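Local coordinates for thioesterase (Pseudomonas aeruginosa, PDB 3QY3), which probably hydrolyses the thioester bond of fatty acyl-CoA molecules, as a member of the hotdog-fold thioesterases, at residues Q27-H33 with V97-A103; V47-F53 with H85-V91; S109-H115 with G130-W136. One frame throughout, in Å; residues are numbered along the deposited sequence.

Contact 1: residues Q27-H33 with V97-A103; sequences QLLHTAH and VVVELYA
Leu28 lays its CD1 methyl over one face of the Tyr102 ring, 4.0 Å from the ring centroid and 20° off the normal, a CH-pi contact between a flat aromatic surface and a branched aliphatic chain. The leucine arm points CG away from its own backbone N (chi1 -178°), which also brings CD1 to 3.8 Å from Glu100 CB. On the same face of the sheet, Thr31 CG2 meets Val98 CG1 at 3.6 Å, and the CD2 side of the His33 imidazole runs alongside the Val98 methyls. The beta-branched residues suit extended strands, and their methyls pack against the neighbouring strand.

Polar groups on this face are linked in a chain. Tyr102 OH donates to Glu100 OE1 over 2.8 Å, arriving from above the carboxylate plane, while a water donates to Glu100 OE2 and hydrogen-bonds with Thr31 OG1. Arg116 forms a salt bridge with the same carboxylate from the adjoining strand. The opposite face, with His30, Ala32, Val99 and Leu101, turns toward helix 51-66, where Ala59 packs against the small Ala32 and against Val99.

Beneath these side chains, strands 28-33 and 97-103 run antiparallel, with a classic beta bulge in 28-33. Leu29 and His30 both face Leu101, whose O accepts Leu29 N at 2.7 Å and the longer bond from His30 N at 3.3 Å. Beyond it the pairing is regular, with Leu101 N to His30 O at 2.8 Å and 175°.

Two donors on one carbonyl keep the extra residue bonded to its partner strand, and the salt bridge, tyrosine and water together probably stabilise the negative charge of Glu100.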
# COMPACT_ATOMS: atom_id res chain seq x y z
N GLN A 27 11.38 27.95 -10.63
CA GLN A 27 11.49 28.28 -9.19
C GLN A 27 11.26 27.05 -8.31
O GLN A 27 10.19 26.47 -8.35
CB GLN A 27 10.45 29.31 -8.83
CG GLN A 27 10.22 29.50 -7.33
CD GLN A 27 9.15 30.53 -7.04
OE1 GLN A 27 8.42 30.93 -7.95
NE2 GLN A 27 9.04 30.97 -5.79
N LEU A 28 12.23 26.72 -7.46
CA LEU A 28 12.03 25.62 -6.46
C LEU A 28 11.09 26.03 -5.35
O LEU A 28 11.37 26.98 -4.60
CB LEU A 28 13.37 25.22 -5.84
CG LEU A 28 13.45 24.09 -4.83
CD1 LEU A 28 13.02 22.74 -5.50
CD2 LEU A 28 14.91 24.00 -4.29
N LEU A 29 9.97 25.32 -5.21
CA LEU A 29 9.00 25.57 -4.17
C LEU A 29 9.26 24.77 -2.87
O LEU A 29 9.02 25.24 -1.75
CB LEU A 29 7.62 25.27 -4.74
CG LEU A 29 7.08 26.21 -5.82
CD1 LEU A 29 5.77 25.63 -6.36
CD2 LEU A 29 6.87 27.64 -5.25
N HIS A 30 9.69 23.52 -3.01
CA HIS A 30 9.78 22.64 -1.88
C HIS A 30 10.71 21.47 -2.19
O HIS A 30 10.75 21.02 -3.33
CB HIS A 30 8.42 22.03 -1.51
CG HIS A 30 8.42 21.41 -0.16
ND1 HIS A 30 8.43 22.17 0.99
CD2 HIS A 30 8.46 20.12 0.22
CE1 HIS A 30 8.45 21.34 2.03
NE2 HIS A 30 8.45 20.10 1.59
N THR A 31 11.47 21.08 -1.17
CA THR A 31 12.28 19.87 -1.20
C THR A 31 11.86 18.99 -0.06
O THR A 31 11.93 19.39 1.13
CB THR A 31 13.77 20.19 -1.12
OG1 THR A 31 14.13 21.09 -2.20
CG2 THR A 31 14.60 18.88 -1.20
N ALA A 32 11.41 17.77 -0.39
CA ALA A 32 11.00 16.81 0.66
C ALA A 32 11.95 15.62 0.65
O ALA A 32 12.43 15.22 -0.42
CB ALA A 32 9.51 16.27 0.44
N HIS A 33 12.21 15.07 1.82
CA HIS A 33 13.03 13.86 1.96
C HIS A 33 12.13 12.73 2.43
O HIS A 33 11.52 12.86 3.49
CB HIS A 33 14.16 14.08 2.97
CG HIS A 33 15.25 14.97 2.48
ND1 HIS A 33 16.43 15.15 3.18
CD2 HIS A 33 15.36 15.71 1.36
CE1 HIS A 33 17.19 16.02 2.53
NE2 HIS A 33 16.57 16.38 1.43
N VAL A 97 14.44 9.09 -0.83
CA VAL A 97 14.11 9.78 -2.06
C VAL A 97 13.99 11.27 -1.76
O VAL A 97 13.41 11.65 -0.78
CB VAL A 97 12.80 9.23 -2.70
CG1 VAL A 97 12.28 10.18 -3.80
CG2 VAL A 97 13.06 7.80 -3.25
N VAL A 98 14.53 12.09 -2.64
CA VAL A 98 14.46 13.52 -2.53
C VAL A 98 13.57 13.96 -3.65
O VAL A 98 13.80 13.68 -4.84
CB VAL A 98 15.89 14.22 -2.63
CG1 VAL A 98 15.77 15.74 -2.61
CG2 VAL A 98 16.78 13.77 -1.44
N VAL A 99 12.49 14.62 -3.26
CA VAL A 99 11.52 15.13 -4.20
C VAL A 99 11.65 16.66 -4.24
O VAL A 99 11.44 17.36 -3.24
CB VAL A 99 10.07 14.84 -3.77
CG1 VAL A 99 9.10 15.43 -4.83
CG2 VAL A 99 9.82 13.28 -3.68
N GLU A 100 12.02 17.19 -5.39
CA GLU A 100 12.00 18.63 -5.63
C GLU A 100 10.76 19.02 -6.42
O GLU A 100 10.50 18.43 -7.49
CB GLU A 100 13.23 19.05 -6.45
CG GLU A 100 14.55 18.75 -5.74
CD GLU A 100 15.78 19.06 -6.58
OE1 GLU A 100 15.74 19.02 -7.81
OE2 GLU A 100 16.81 19.31 -5.98
N LEU A 101 10.00 19.97 -5.86
CA LEU A 101 8.84 20.56 -6.49
C LEU A 101 9.15 21.98 -6.99
O LEU A 101 9.60 22.86 -6.23
CB LEU A 101 7.69 20.59 -5.52
CG LEU A 101 7.18 19.27 -4.92
CD1 LEU A 101 6.03 19.56 -3.90
CD2 LEU A 101 6.77 18.29 -6.03
N TYR A 102 8.84 22.18 -8.27
CA TYR A 102 9.06 23.45 -8.98
C TYR A 102 7.75 24.04 -9.46
O TYR A 102 6.84 23.34 -9.85
CB TYR A 102 9.99 23.24 -10.20
CG TYR A 102 11.39 22.83 -9.80
CD1 TYR A 102 12.36 23.78 -9.53
CD2 TYR A 102 11.74 21.48 -9.72
CE1 TYR A 102 13.66 23.40 -9.20
CE2 TYR A 102 13.03 21.11 -9.36
CZ TYR A 102 13.96 22.05 -9.09
OH TYR A 102 15.24 21.65 -8.74
N ALA A 103 7.69 25.37 -9.52
CA ALA A 103 6.51 26.07 -9.98
C ALA A 103 6.50 25.94 -11.48
O ALA A 103 7.42 26.48 -12.15
CB ALA A 103 6.61 27.60 -9.61
O HOH W 1 16.72 20.82 -3.29

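Contact 2: residues V47-F53 with H85-V91; sequences VNNTLYF and HTYLKPV
Tyr52 and Tyr87 both set CG opposite their own carbonyl carbon (chi1 -70° and -57°), one from the first turn of helix 51-66 and the other from the end of strand 76-87, and their rings meet obliquely with planes at 75°. Tyr52 CD2 comes in at the edge of the Tyr87 ring, 3.7 Å from Tyr87 CE1. Over a face of Tyr87 lies the Asn49 amide, tilted against the ring, with Asn49 OD1 3.5 Å from Tyr87 CE1; His85 CD2 sits over the centre of a Tyr87 face, 3.5 Å above the ring plane. The Tyr87 hydroxyl lies 3.1 Å from Asn49 O, so tyrosine suits this place by joining an aromatic surface to a polar tip.

His85 presents the edge of its imidazole to the face of Phe53, the centroids 5.8 Å apart, and packs its CB 3.6 Å from Phe53 CZ. Its ND1 is hydrogen-bonded to His115, and this ties the cluster to strand 110-119, beyond the adjacent strand 128-138. Phe53 also stacks on Phe53 of the second subunit.

At the other end Val91 CG2 sits at the edge of the Tyr52 ring, and Val91 N makes a weak bond to Tyr52 OH. Val47 N joins the two loops with a straight bond of 2.9 Å to Val91 O, while the two valine side chains lie side by side.

Four rings, from Tyr52, Phe53, His85 and Tyr87, thus form an aromatic cluster where the long helix of a hotdog fold begins against its sheet, beside the interface at which His85 and Thr86 continue that sheet antiparallel into the second subunit.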
# COMPACT_ATOMS: atom_id res chain seq x y z
N VAL A 47 11.92 -0.33 -5.78
CA VAL A 47 10.68 0.30 -5.34
C VAL A 47 9.61 0.12 -6.44
O VAL A 47 9.89 0.32 -7.64
CB VAL A 47 10.91 1.82 -5.11
CG1 VAL A 47 9.53 2.64 -5.00
CG2 VAL A 47 11.78 2.06 -3.81
N ASN A 48 8.42 -0.30 -6.06
CA ASN A 48 7.33 -0.51 -7.03
C ASN A 48 6.96 0.82 -7.72
O ASN A 48 6.84 1.86 -7.02
CB ASN A 48 6.11 -1.08 -6.27
CG ASN A 48 4.94 -1.33 -7.19
OD1 ASN A 48 4.94 -2.26 -8.00
ND2 ASN A 48 3.91 -0.49 -7.06
N ASN A 49 6.67 0.78 -9.03
CA ASN A 49 6.44 2.03 -9.77
C ASN A 49 5.32 2.85 -9.23
O ASN A 49 5.40 4.10 -9.28
CB ASN A 49 6.15 1.71 -11.19
CG ASN A 49 7.37 1.39 -11.90
OD1 ASN A 49 8.49 1.62 -11.39
ND2 ASN A 49 7.21 0.75 -13.04
N THR A 50 4.29 2.23 -8.68
CA THR A 50 3.16 2.95 -8.02
C THR A 50 3.60 3.86 -6.87
O THR A 50 3.04 4.95 -6.65
CB THR A 50 2.09 1.91 -7.47
OG1 THR A 50 1.59 1.13 -8.56
CG2 THR A 50 0.89 2.62 -6.76
N LEU A 51 4.57 3.38 -6.08
CA LEU A 51 5.01 4.06 -4.87
C LEU A 51 5.61 5.46 -5.15
O LEU A 51 5.55 6.32 -4.29
CB LEU A 51 5.95 3.19 -4.03
CG LEU A 51 5.29 2.36 -2.92
CD1 LEU A 51 4.81 3.32 -1.75
CD2 LEU A 51 4.15 1.55 -3.49
N TYR A 52 6.15 5.70 -6.34
CA TYR A 52 6.69 7.02 -6.65
C TYR A 52 5.63 8.08 -6.57
O TYR A 52 5.87 9.20 -6.12
CB TYR A 52 7.34 7.05 -8.02
CG TYR A 52 8.63 6.25 -8.04
CD1 TYR A 52 9.79 6.73 -7.45
CD2 TYR A 52 8.65 4.98 -8.49
CE1 TYR A 52 10.95 5.97 -7.43
CE2 TYR A 52 9.80 4.21 -8.50
CZ TYR A 52 10.96 4.73 -7.93
OH TYR A 52 12.10 3.94 -7.94
N PHE A 53 4.40 7.69 -6.89
CA PHE A 53 3.27 8.63 -6.75
C PHE A 53 2.88 8.95 -5.33
O PHE A 53 2.43 10.07 -5.06
CB PHE A 53 2.10 8.13 -7.58
CG PHE A 53 2.37 8.14 -9.07
CD1 PHE A 53 2.43 9.31 -9.79
CD2 PHE A 53 2.61 6.96 -9.73
CE1 PHE A 53 2.67 9.32 -11.19
CE2 PHE A 53 2.90 6.96 -11.06
CZ PHE A 53 2.90 8.14 -11.81
N HIS A 85 4.66 10.96 -14.95
CA HIS A 85 5.92 10.63 -14.40
C HIS A 85 6.72 9.78 -15.36
O HIS A 85 6.21 8.76 -15.85
CB HIS A 85 5.79 9.88 -13.06
CG HIS A 85 7.11 9.63 -12.39
ND1 HIS A 85 7.74 10.58 -11.64
CD2 HIS A 85 7.85 8.52 -12.27
CE1 HIS A 85 8.88 10.10 -11.21
NE2 HIS A 85 8.94 8.83 -11.53
N THR A 86 7.97 10.18 -15.57
CA THR A 86 8.93 9.44 -16.34
C THR A 86 9.95 8.78 -15.42
O THR A 86 10.56 9.46 -14.59
CB THR A 86 9.67 10.37 -17.33
OG1 THR A 86 8.69 10.95 -18.16
CG2 THR A 86 10.64 9.58 -18.19
N TYR A 87 10.09 7.45 -15.56
CA TYR A 87 10.92 6.59 -14.75
C TYR A 87 12.28 6.45 -15.43
O TYR A 87 12.43 5.90 -16.53
CB TYR A 87 10.36 5.16 -14.53
CG TYR A 87 8.98 5.15 -13.91
CD1 TYR A 87 8.83 4.96 -12.55
CD2 TYR A 87 7.86 5.28 -14.69
CE1 TYR A 87 7.57 4.98 -11.98
CE2 TYR A 87 6.57 5.29 -14.12
CZ TYR A 87 6.47 5.12 -12.76
OH TYR A 87 5.23 5.10 -12.23
N LEU A 88 13.32 6.91 -14.74
CA LEU A 88 14.63 6.92 -15.33
C LEU A 88 15.64 5.99 -14.68
O LEU A 88 16.48 5.38 -15.36
CB LEU A 88 15.16 8.36 -15.35
CG LEU A 88 14.32 9.33 -16.18
CD1 LEU A 88 14.71 10.80 -15.98
CD2 LEU A 88 14.35 8.89 -17.62
N LYS A 89 15.58 5.87 -13.38
CA LYS A 89 16.52 4.98 -12.66
C LYS A 89 15.74 4.40 -11.47
O LYS A 89 14.97 5.12 -10.82
CB LYS A 89 17.73 5.74 -12.12
CG LYS A 89 18.44 6.64 -13.14
CD LYS A 89 19.75 7.39 -12.58
CE LYS A 89 20.55 6.64 -11.52
NZ LYS A 89 21.39 5.48 -12.00
N PRO A 90 15.96 3.13 -11.19
CA PRO A 90 15.27 2.50 -10.04
C PRO A 90 15.87 2.89 -8.74
O PRO A 90 17.07 3.21 -8.67
CB PRO A 90 15.45 0.98 -10.31
CG PRO A 90 16.69 0.90 -11.11
CD PRO A 90 16.82 2.16 -11.91
N VAL A 91 15.06 2.82 -7.69
CA VAL A 91 15.52 3.04 -6.32
C VAL A 91 15.45 1.69 -5.62
O VAL A 91 14.49 0.94 -5.79
CB VAL A 91 14.68 4.07 -5.60
CG1 VAL A 91 15.04 4.19 -4.08
CG2 VAL A 91 14.70 5.48 -6.29

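Contact 3: residues S109-H115 with G130-W136; sequences SSLVLEH and GHCKLVW
The His115 imidazole lies with one face against Gly130, whose N stands 3.1 Å above the ring plane, offset toward the rim. Gly130 CA makes a CH-pi contact 3.7 Å from the ring centroid, a close fit that suits a residue lacking a side chain. With chi1 at 68°, His115 folds its ring back over this partner strand. At the far end, Ser109 O lies near the edge of the Trp136 indole and Leu111 CB approaches Trp136 CZ3 at 4.3 Å. Helix 149-155 adds Ile151 to both Leu111 and Trp136.

Between these rings, Leu113 CD1 and Leu134 CD1 touch at 3.7 Å on the face that also carries Cys132, an apolar surface for helix 51-66. The other face pairs Val112 CG1 with His131 CB (3.8 Å), and the polar end of His131 reaches Gln82 through a hydrogen bond from NE2.

Seven backbone bonds, including Cys132 N to Leu113 O at 2.8 Å, hold the strands in unbroken register. The pair belongs to the antiparallel hairpin of strands 110-119 and 128-138 within the hotdog sheet, one face turned to the long helix.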
# COMPACT_ATOMS: atom_id res chain seq x y z
N SER A 109 -7.09 29.20 -11.31
CA SER A 109 -7.46 28.17 -10.32
C SER A 109 -6.69 26.85 -10.51
O SER A 109 -7.11 25.81 -10.03
CB SER A 109 -8.93 27.85 -10.44
OG SER A 109 -9.21 27.43 -11.76
N SER A 110 -5.56 26.89 -11.18
CA SER A 110 -4.78 25.67 -11.41
C SER A 110 -3.32 25.99 -11.33
O SER A 110 -2.89 27.15 -11.52
CB SER A 110 -5.14 25.07 -12.78
OG SER A 110 -4.85 25.96 -13.84
N LEU A 111 -2.53 24.95 -11.07
CA LEU A 111 -1.11 25.10 -10.99
C LEU A 111 -0.52 23.80 -11.43
O LEU A 111 -0.94 22.74 -10.93
CB LEU A 111 -0.67 25.37 -9.53
CG LEU A 111 0.85 25.29 -9.22
CD1 LEU A 111 1.64 26.42 -9.93
CD2 LEU A 111 1.13 25.39 -7.67
N VAL A 112 0.50 23.89 -12.28
CA VAL A 112 1.33 22.76 -12.62
C VAL A 112 2.52 22.75 -11.69
O VAL A 112 3.26 23.76 -11.57
CB VAL A 112 1.71 22.78 -14.11
CG1 VAL A 112 2.64 21.55 -14.42
CG2 VAL A 112 0.45 22.77 -14.99
N LEU A 113 2.65 21.66 -10.94
CA LEU A 113 3.82 21.46 -10.12
C LEU A 113 4.72 20.47 -10.81
O LEU A 113 4.34 19.30 -11.01
CB LEU A 113 3.45 20.88 -8.75
CG LEU A 113 2.90 21.64 -7.63
CD1 LEU A 113 2.65 20.63 -6.39
CD2 LEU A 113 3.89 22.82 -7.29
N GLU A 114 5.91 20.92 -11.15
CA GLU A 114 6.86 20.10 -11.85
C GLU A 114 7.72 19.44 -10.81
O GLU A 114 8.04 20.06 -9.77
CB GLU A 114 7.66 20.97 -12.79
CG GLU A 114 6.75 21.69 -13.72
CD GLU A 114 6.98 21.38 -15.11
OE1 GLU A 114 7.05 20.18 -15.43
OE2 GLU A 114 7.13 22.38 -15.87
N HIS A 115 8.13 18.20 -11.05
CA HIS A 115 8.92 17.50 -10.09
C HIS A 115 10.17 16.83 -10.68
O HIS A 115 10.19 16.45 -11.88
CB HIS A 115 8.06 16.46 -9.29
CG HIS A 115 7.57 15.29 -10.11
ND1 HIS A 115 6.28 15.21 -10.57
CD2 HIS A 115 8.19 14.15 -10.51
CE1 HIS A 115 6.12 14.05 -11.20
NE2 HIS A 115 7.29 13.42 -11.23
N GLY A 130 8.58 14.64 -13.80
CA GLY A 130 7.29 14.77 -14.41
C GLY A 130 6.56 16.02 -13.89
O GLY A 130 7.18 17.03 -13.52
N HIS A 131 5.25 15.91 -13.78
CA HIS A 131 4.46 17.01 -13.24
C HIS A 131 3.14 16.47 -12.68
O HIS A 131 2.75 15.30 -12.98
CB HIS A 131 4.18 18.10 -14.30
CG HIS A 131 3.18 17.68 -15.32
ND1 HIS A 131 3.50 17.52 -16.64
CD2 HIS A 131 1.87 17.32 -15.20
CE1 HIS A 131 2.43 17.13 -17.31
NE2 HIS A 131 1.44 16.97 -16.46
N CYS A 132 2.48 17.34 -11.89
CA CYS A 132 1.17 17.14 -11.32
C CYS A 132 0.37 18.43 -11.56
O CYS A 132 0.79 19.52 -11.05
CB CYS A 132 1.32 16.84 -9.80
SG CYS A 132 -0.15 16.44 -8.90
N LYS A 133 -0.72 18.33 -12.29
CA LYS A 133 -1.60 19.47 -12.49
C LYS A 133 -2.65 19.46 -11.41
O LYS A 133 -3.35 18.48 -11.27
CB LYS A 133 -2.27 19.38 -13.85
CG LYS A 133 -1.29 19.25 -15.01
CD LYS A 133 -2.01 19.30 -16.37
CE LYS A 133 -1.04 19.62 -17.52
NZ LYS A 133 -1.48 19.10 -18.86
N LEU A 134 -2.73 20.55 -10.65
CA LEU A 134 -3.68 20.71 -9.59
C LEU A 134 -4.68 21.77 -10.01
O LEU A 134 -4.34 22.74 -10.70
CB LEU A 134 -2.95 21.19 -8.31
CG LEU A 134 -1.76 20.39 -7.75
CD1 LEU A 134 -0.97 21.36 -6.85
CD2 LEU A 134 -2.32 19.18 -7.00
N VAL A 135 -5.92 21.56 -9.59
CA VAL A 135 -6.97 22.53 -9.76
C VAL A 135 -7.59 22.78 -8.36
O VAL A 135 -7.80 21.82 -7.59
CB VAL A 135 -8.03 22.06 -10.81
CG1 VAL A 135 -7.41 21.89 -12.22
CG2 VAL A 135 -8.71 20.74 -10.41
N TRP A 136 -7.86 24.04 -8.02
CA TRP A 136 -8.52 24.33 -6.74
C TRP A 136 -10.02 24.29 -7.02
O TRP A 136 -10.48 24.89 -7.99
CB TRP A 136 -8.10 25.68 -6.16
CG TRP A 136 -7.01 25.52 -5.13
CD1 TRP A 136 -7.13 25.63 -3.76
CD2 TRP A 136 -5.64 25.18 -5.39
NE1 TRP A 136 -5.91 25.33 -3.16
CE2 TRP A 136 -4.98 25.09 -4.15
CE3 TRP A 136 -4.89 24.97 -6.57
CZ2 TRP A 136 -3.61 24.80 -4.05
CZ3 TRP A 136 -3.53 24.64 -6.46
CH2 TRP A 136 -2.91 24.55 -5.21

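All three contacts reach one antiparallel sheet. Along the chain, contact 2 is nested in the loop closed by contact 1, and contact 3 follows. Their centres lie about 16 Å (contacts 1 and 2), 13 Å (1 and 3) and 19 Å (2 and 3) apart. Strands 96-106 and 110-119 bring contacts 1 and 3 side by side, whereas strands 76-87 and 128-138 are the neighbours that join contacts 2 and 3. Helix 51-66 starts in contact 2 and packs on residues of both others, as expected for a hotdog fold. Contact 2 alone meets other subunits, so it links the sheet of one chain to the assembly.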